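Long-range contacts in lectin (Pleurotus ostreatus, PDB 6T0Q), which probably binds galactose and N-acetylgalactosamine through calcium-dependent sites in domains resembling carbohydrate-binding modules: residues 201-206 against 310-315; 215-220 against 328-333. All coordinates share one frame; numbering follows the deposited sequence.

Contact 1 (201-206 against 310-315); sequences IWTSDN and WKAIQT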
loop_
_atom_site.group_PDB
_atom_site.type_symbol
_atom_site.label_atom_id
_atom_site.label_comp_id
_atom_site.label_asym_id
_atom_site.label_seq_id
_atom_site.Cartn_x
_atom_site.Cartn_y
_atom_site.Cartn_z
ATOM N N ILE A 201 -6.018 24.854 0.311
ATOM C CA ILE A 201 -5.795 24.369 1.667
ATOM C C ILE A 201 -4.560 25.052 2.242
ATOM O O ILE A 201 -3.736 25.624 1.522
ATOM C CB ILE A 201 -5.643 22.828 1.745
ATOM C CG1 ILE A 201 -4.415 22.347 0.954
ATOM C CG2 ILE A 201 -6.917 22.137 1.248
ATOM C CD1 ILE A 201 -4.150 20.831 1.088
ATOM N N TRP A 202 -4.445 24.986 3.566
ATOM C CA TRP A 202 -3.255 25.454 4.269
ATOM C C TRP A 202 -3.228 24.763 5.627
ATOM O O TRP A 202 -4.090 23.934 5.936
ATOM C CB TRP A 202 -3.251 26.982 4.407
ATOM C CG TRP A 202 -1.872 27.580 4.578
ATOM C CD1 TRP A 202 -1.345 28.135 5.723
ATOM C CD2 TRP A 202 -0.850 27.689 3.574
ATOM N NE1 TRP A 202 -0.068 28.586 5.481
ATOM C CE2 TRP A 202 0.262 28.318 4.174
ATOM C CE3 TRP A 202 -0.772 27.320 2.221
ATOM C CZ2 TRP A 202 1.439 28.583 3.471
ATOM C CZ3 TRP A 202 0.395 27.581 1.526
ATOM C CH2 TRP A 202 1.486 28.213 2.152
ATOM N N THR A 203 -2.216 25.088 6.431
ATOM C CA THR A 203 -2.265 24.683 7.829
ATOM C C THR A 203 -3.277 25.551 8.574
ATOM O O THR A 203 -3.733 26.590 8.080
ATOM C CB THR A 203 -0.884 24.778 8.479
ATOM O OG1 THR A 203 -0.191 25.924 7.966
ATOM C CG2 THR A 203 -0.070 23.526 8.190
ATOM N N SER A 204 -3.627 25.119 9.784
ATOM C CA SER A 204 -4.730 25.741 10.504
ATOM C C SER A 204 -4.361 27.076 11.151
ATOM O O SER A 204 -5.228 27.688 11.781
ATOM C CB SER A 204 -5.278 24.770 11.558
ATOM O OG SER A 204 -4.260 24.374 12.454
ATOM N N ASP A 205 -3.118 27.552 11.002
ATOM C CA ASP A 205 -2.784 28.927 11.371
ATOM C C ASP A 205 -3.249 29.939 10.331
ATOM O O ASP A 205 -3.039 31.141 10.514
ATOM C CB ASP A 205 -1.272 29.077 11.602
ATOM C CG ASP A 205 -0.438 28.629 10.403
ATOM O OD1 ASP A 205 -1.009 28.100 9.421
ATOM O OD2 ASP A 205 0.798 28.804 10.441
ATOM N N ASN A 206 -3.854 29.486 9.236
ATOM C CA ASN A 206 -4.444 30.375 8.236
ATOM C C ASN A 206 -5.836 30.751 8.737
ATOM O O ASN A 206 -6.775 29.956 8.645
ATOM C CB ASN A 206 -4.496 29.674 6.878
ATOM C CG ASN A 206 -4.834 30.610 5.729
ATOM O OD1 ASN A 206 -5.634 31.522 5.877
ATOM N ND2 ASN A 206 -4.227 30.368 4.560
ATOM N N TRP A 310 -5.858 15.661 3.161
ATOM C CA TRP A 310 -4.414 15.828 3.146
ATOM C C TRP A 310 -3.908 16.069 4.567
ATOM O O TRP A 310 -4.593 16.677 5.385
ATOM C CB TRP A 310 -4.025 17.004 2.244
ATOM C CG TRP A 310 -4.200 16.718 0.763
ATOM C CD1 TRP A 310 -5.347 16.347 0.122
ATOM C CD2 TRP A 310 -3.181 16.780 -0.240
ATOM N NE1 TRP A 310 -5.103 16.175 -1.234
ATOM C CE2 TRP A 310 -3.781 16.441 -1.475
ATOM C CE3 TRP A 310 -1.810 17.080 -0.215
ATOM C CZ2 TRP A 310 -3.059 16.402 -2.672
ATOM C CZ3 TRP A 310 -1.096 17.043 -1.405
ATOM C CH2 TRP A 310 -1.721 16.708 -2.614
ATOM N N LYS A 311 -2.708 15.576 4.857
ATOM C CA LYS A 311 -2.046 15.899 6.115
ATOM C C LYS A 311 -1.166 17.130 5.930
ATOM O O LYS A 311 -0.652 17.384 4.840
ATOM C CB LYS A 311 -1.199 14.724 6.615
ATOM C CG LYS A 311 -1.991 13.443 6.852
ATOM C CD LYS A 311 -3.264 13.734 7.618
ATOM C CE LYS A 311 -3.296 13.039 8.964
ATOM N NZ LYS A 311 -4.528 13.431 9.706
ATOM N N ALA A 312 -0.992 17.888 7.010
ATOM C CA ALA A 312 -0.295 19.166 6.965
ATOM C C ALA A 312 0.485 19.365 8.260
ATOM O O ALA A 312 0.114 18.824 9.302
ATOM C CB ALA A 312 -1.285 20.326 6.764
ATOM N N ILE A 313 1.558 20.153 8.197
ATOM C CA ILE A 313 2.358 20.435 9.389
ATOM C C ILE A 313 2.991 21.814 9.240
ATOM O O ILE A 313 3.358 22.224 8.137
ATOM C CB ILE A 313 3.414 19.328 9.629
ATOM C CG1 ILE A 313 3.871 19.331 11.092
ATOM C CG2 ILE A 313 4.602 19.477 8.685
ATOM C CD1 ILE A 313 4.743 18.141 11.460
ATOM N N GLN A 314 3.125 22.533 10.362
ATOM C CA GLN A 314 3.578 23.921 10.301
ATOM C C GLN A 314 5.093 24.062 10.364
ATOM O O GLN A 314 5.654 24.962 9.729
ATOM C CB GLN A 314 2.931 24.743 11.424
ATOM C CG GLN A 314 1.419 24.819 11.284
ATOM C CD GLN A 314 0.751 25.609 12.389
ATOM O OE1 GLN A 314 1.345 26.525 12.962
ATOM N NE2 GLN A 314 -0.497 25.255 12.693
ATOM N N THR A 315 5.766 23.219 11.141
ATOM C CA THR A 315 7.224 23.146 11.139
ATOM C C THR A 315 7.600 21.913 10.330
ATOM O O THR A 315 7.321 20.782 10.739
ATOM C CB THR A 315 7.795 23.065 12.553
ATOM O OG1 THR A 315 7.475 24.260 13.276
ATOM C CG2 THR A 315 9.312 22.903 12.499
#
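Thr203 OG1 donates a 2.7 Å hydrogen bond to Asp205 OD1, reaching it on the syn side but 32° out of the carboxylate plane, and the pair presents itself to Gln314. OG1 lies between the backbone N and the carbonyl carbon, within reach of OD1; with that rotation CG2 faces Ala312 CB, 3.7 Å away. Gln314 runs extended past the threonine, its CG 3.6 Å from Thr203 CB, and lays its amide over the Asp205 carboxylate with the two planes only 25° apart. This stack is not a bond: Asp205 OD2 and Gln314 OE1 are both acceptors, 3.4 Å apart. OD2 is instead engaged in a salt bridge with Arg216, while Ser204 OG is hydrogen-bonded to Glu331. The strands the segments belong to, 199-202 and 311-313, are next-but-one neighbours in an antiparallel sheet, with 331-338 between them. The two segments consequently differ in direction by only 29°, and no hydrogen bond joins them directly. At the end of strand 199-202 the chain folds into a type I turn, closed by Asn206 N to Thr203 O at 3.1 Å. At the other end of the contact, Ile201 CD1 approaches Trp310 CB to 4.0 Å, coming obliquely to the indole, whose NE1 is bonded to the carbonyl of Val305.

Contact 2 (215-220 against 328-333); sequences SRAFRK and FGWESA. With NAG (2-acetamido-2-deoxy-beta-D-glucopyranose), chain B.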
loop_
_atom_site.group_PDB
_atom_site.type_symbol
_atom_site.label_atom_id
_atom_site.label_comp_id
_atom_site.label_asym_id
_atom_site.label_seq_id
_atom_site.Cartn_x
_atom_site.Cartn_y
_atom_site.Cartn_z
ATOM N N SER A 215 7.035 28.475 5.624
ATOM C CA SER A 215 6.809 27.308 4.785
ATOM C C SER A 215 6.018 26.246 5.542
ATOM O O SER A 215 6.179 26.072 6.753
ATOM C CB SER A 215 8.137 26.720 4.303
ATOM O OG SER A 215 8.804 27.633 3.445
ATOM N N ARG A 216 5.160 25.538 4.807
ATOM C CA ARG A 216 4.282 24.516 5.358
ATOM C C ARG A 216 4.320 23.303 4.443
ATOM O O ARG A 216 4.424 23.444 3.224
ATOM C CB ARG A 216 2.830 25.017 5.468
ATOM C CG ARG A 216 2.663 26.342 6.219
ATOM C CD ARG A 216 3.059 26.173 7.682
ATOM N NE ARG A 216 2.850 27.391 8.459
ATOM C CZ ARG A 216 3.826 28.179 8.902
ATOM N NH1 ARG A 216 5.095 27.880 8.658
ATOM N NH2 ARG A 216 3.527 29.261 9.609
ATOM N N ALA A 217 4.205 22.110 5.023
ATOM C CA ALA A 217 4.233 20.890 4.227
ATOM C C ALA A 217 2.867 20.216 4.215
ATOM O O ALA A 217 2.084 20.338 5.164
ATOM C CB ALA A 217 5.287 19.903 4.741
ATOM N N PHE A 218 2.599 19.500 3.117
ATOM C CA PHE A 218 1.332 18.821 2.869
ATOM C C PHE A 218 1.615 17.474 2.220
ATOM O O PHE A 218 2.507 17.369 1.375
ATOM C CB PHE A 218 0.424 19.659 1.955
ATOM C CG PHE A 218 0.177 21.052 2.474
ATOM C CD1 PHE A 218 1.055 22.082 2.179
ATOM C CD2 PHE A 218 -0.917 21.318 3.283
ATOM C CE1 PHE A 218 0.843 23.363 2.668
ATOM C CE2 PHE A 218 -1.136 22.593 3.787
ATOM C CZ PHE A 218 -0.257 23.622 3.472
ATOM N N ARG A 219 0.854 16.449 2.614
ATOM C CA ARG A 219 1.078 15.089 2.138
ATOM C C ARG A 219 -0.241 14.410 1.805
ATOM O O ARG A 219 -1.226 14.557 2.534
ATOM C CB ARG A 219 1.815 14.232 3.180
ATOM C CG ARG A 219 3.277 14.581 3.379
ATOM C CD ARG A 219 3.858 13.805 4.566
ATOM N NE ARG A 219 3.742 12.355 4.395
ATOM C CZ ARG A 219 4.643 11.596 3.778
ATOM N NH1 ARG A 219 5.740 12.144 3.257
ATOM N NH2 ARG A 219 4.447 10.286 3.683
ATOM N N LYS A 220 -0.240 13.643 0.720
ATOM C CA LYS A 220 -1.371 12.799 0.354
ATOM C C LYS A 220 -0.841 11.507 -0.249
ATOM O O LYS A 220 -0.011 11.541 -1.163
ATOM C CB LYS A 220 -2.305 13.508 -0.635
ATOM C CG LYS A 220 -3.462 12.646 -1.148
ATOM C CD LYS A 220 -4.540 12.436 -0.083
ATOM C CE LYS A 220 -5.683 11.602 -0.656
ATOM N NZ LYS A 220 -6.722 11.326 0.357
ATOM N N PHE A 328 2.790 11.023 12.603
ATOM C CA PHE A 328 2.358 11.498 13.910
ATOM C C PHE A 328 2.642 12.991 14.036
ATOM O O PHE A 328 3.704 13.476 13.634
ATOM C CB PHE A 328 3.067 10.725 15.028
ATOM C CG PHE A 328 2.592 11.090 16.409
ATOM C CD1 PHE A 328 3.155 12.158 17.096
ATOM C CD2 PHE A 328 1.568 10.375 17.015
ATOM C CE1 PHE A 328 2.712 12.500 18.367
ATOM C CE2 PHE A 328 1.116 10.713 18.285
ATOM C CZ PHE A 328 1.691 11.776 18.961
ATOM N N GLY A 329 1.686 13.725 14.599
ATOM C CA GLY A 329 1.837 15.155 14.748
ATOM C C GLY A 329 1.458 15.982 13.535
ATOM O O GLY A 329 1.416 17.214 13.640
ATOM N N TRP A 330 1.202 15.362 12.385
ATOM C CA TRP A 330 0.630 16.085 11.256
ATOM C C TRP A 330 -0.875 16.231 11.452
ATOM O O TRP A 330 -1.545 15.303 11.909
ATOM C CB TRP A 330 0.915 15.354 9.938
ATOM C CG TRP A 330 2.369 15.314 9.517
ATOM C CD1 TRP A 330 3.414 14.736 10.201
ATOM C CD2 TRP A 330 2.928 15.836 8.300
ATOM N NE1 TRP A 330 4.585 14.890 9.489
ATOM C CE2 TRP A 330 4.313 15.555 8.319
ATOM C CE3 TRP A 330 2.390 16.522 7.200
ATOM C CZ2 TRP A 330 5.168 15.937 7.286
ATOM C CZ3 TRP A 330 3.243 16.903 6.174
ATOM C CH2 TRP A 330 4.618 16.607 6.225
ATOM N N GLU A 331 -1.409 17.395 11.101
ATOM C CA GLU A 331 -2.832 17.667 11.234
ATOM C C GLU A 331 -3.545 17.490 9.897
ATOM O O GLU A 331 -2.926 17.474 8.830
ATOM C CB GLU A 331 -3.064 19.093 11.757
ATOM C CG GLU A 331 -2.504 20.182 10.821
ATOM C CD GLU A 331 -2.793 21.609 11.284
ATOM O OE1 GLU A 331 -3.742 21.810 12.073
ATOM O OE2 GLU A 331 -2.070 22.534 10.853
ATOM N N SER A 332 -4.867 17.359 9.966
ATOM C CA SER A 332 -5.691 17.499 8.774
ATOM C C SER A 332 -5.511 18.892 8.183
ATOM O O SER A 332 -5.564 19.890 8.905
ATOM C CB SER A 332 -7.162 17.270 9.120
ATOM O OG SER A 332 -7.391 15.919 9.446
ATOM N N ALA A 333 -5.289 18.960 6.872
ATOM C CA ALA A 333 -5.212 20.259 6.212
ATOM C C ALA A 333 -6.527 21.012 6.381
ATOM O O ALA A 333 -7.607 20.417 6.436
ATOM C CB ALA A 333 -4.894 20.088 4.719
HETATM C C1 NAG B . 10.462 24.825 1.717
HETATM C C2 NAG B . 11.840 24.497 2.265
HETATM C C3 NAG B . 12.569 25.778 2.624
HETATM C C4 NAG B . 12.696 26.663 1.394
HETATM C C5 NAG B . 11.339 26.908 0.728
HETATM C C6 NAG B . 11.495 27.464 -0.670
HETATM C C7 NAG B . 12.274 22.365 3.386
HETATM C C8 NAG B . 12.140 21.573 4.652
HETATM N N2 NAG B . 11.774 23.604 3.411
HETATM O O3 NAG B . 13.861 25.448 3.119
HETATM O O4 NAG B . 13.248 27.761 2.011
HETATM O O5 NAG B . 10.590 25.689 0.574
HETATM O O6 NAG B . 10.902 28.747 -0.792
HETATM O O7 NAG B . 12.808 21.900 2.379
#
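Trp330 and Arg219 do most of the work, the aliphatic part of the arginine meeting one face of the indole. Arg219 CD comes within 3.3 Å of Trp330 CH2. It lies over the six-membered ring, 3.6 Å from the centroid and 23° off the normal, which makes a clear CH-pi contact. CG lies just outside the CZ3-CH2 rim, 3.6 Å from Trp330 CZ3. The arginine chain then bends at chi3 (58°), carrying the guanidinium up from the ring with the two planes 69° apart. Arg219 CZ is 5.8 Å from the six-membered ring centroid, so any cation-pi attraction is weak at most. Ala217, two residues earlier and on the same side of strand 214-222, adds its CB at 3.7 Å from Trp330 CH2, approaching the ring obliquely. The indole thus reaches across strand 311-313, which separates strands 214-222 and 331-338 in the antiparallel sheet, and touches Ile313 on the way. Phe218 points to the other side, where Ala333 CB lies at the edge of its ring, 4.4 Å from CD2. At the start of 215-220, Ser215 belongs to a glycan pocket, its OG 3.7 Å from C1 of the bound N-acetylglucosamine. The guanidinium of Arg219 finds its polar partners elsewhere: a salt bridge to Glu327 and hydrogen bonds to the carbonyls of Phe320, Pro322 and Pro323. Arg219 therefore divides its roles, giving its methylenes to the tryptophan and its N-H groups to the loop that leads to Trp330, with Glu327 balancing the charge.

Overall arrangement
From the N terminus the chain lays down 201-206 and 215-220, alternates between a second sheet (229-239, 261-265, 287-296, 301-305) and the sheet of these contacts (241-246, 249-254, 273-281), and comes back with 310-315 and 328-333. Contact 1 closes a loop with 103 residues between its segments and contact 2 one with 107; because the segments alternate, the two loops cross instead of nesting. All four meet in one antiparallel sheet, ordered 199-202, 331-338, 311-313, 214-222, so each contact spans a strand supplied by the other. The centres lie about 5 Å apart; Ala312 N, probably hydrogen-bonded to Glu331 O at 2.7 Å, joins the late strands to each other, while the contacts tie them to the early ones.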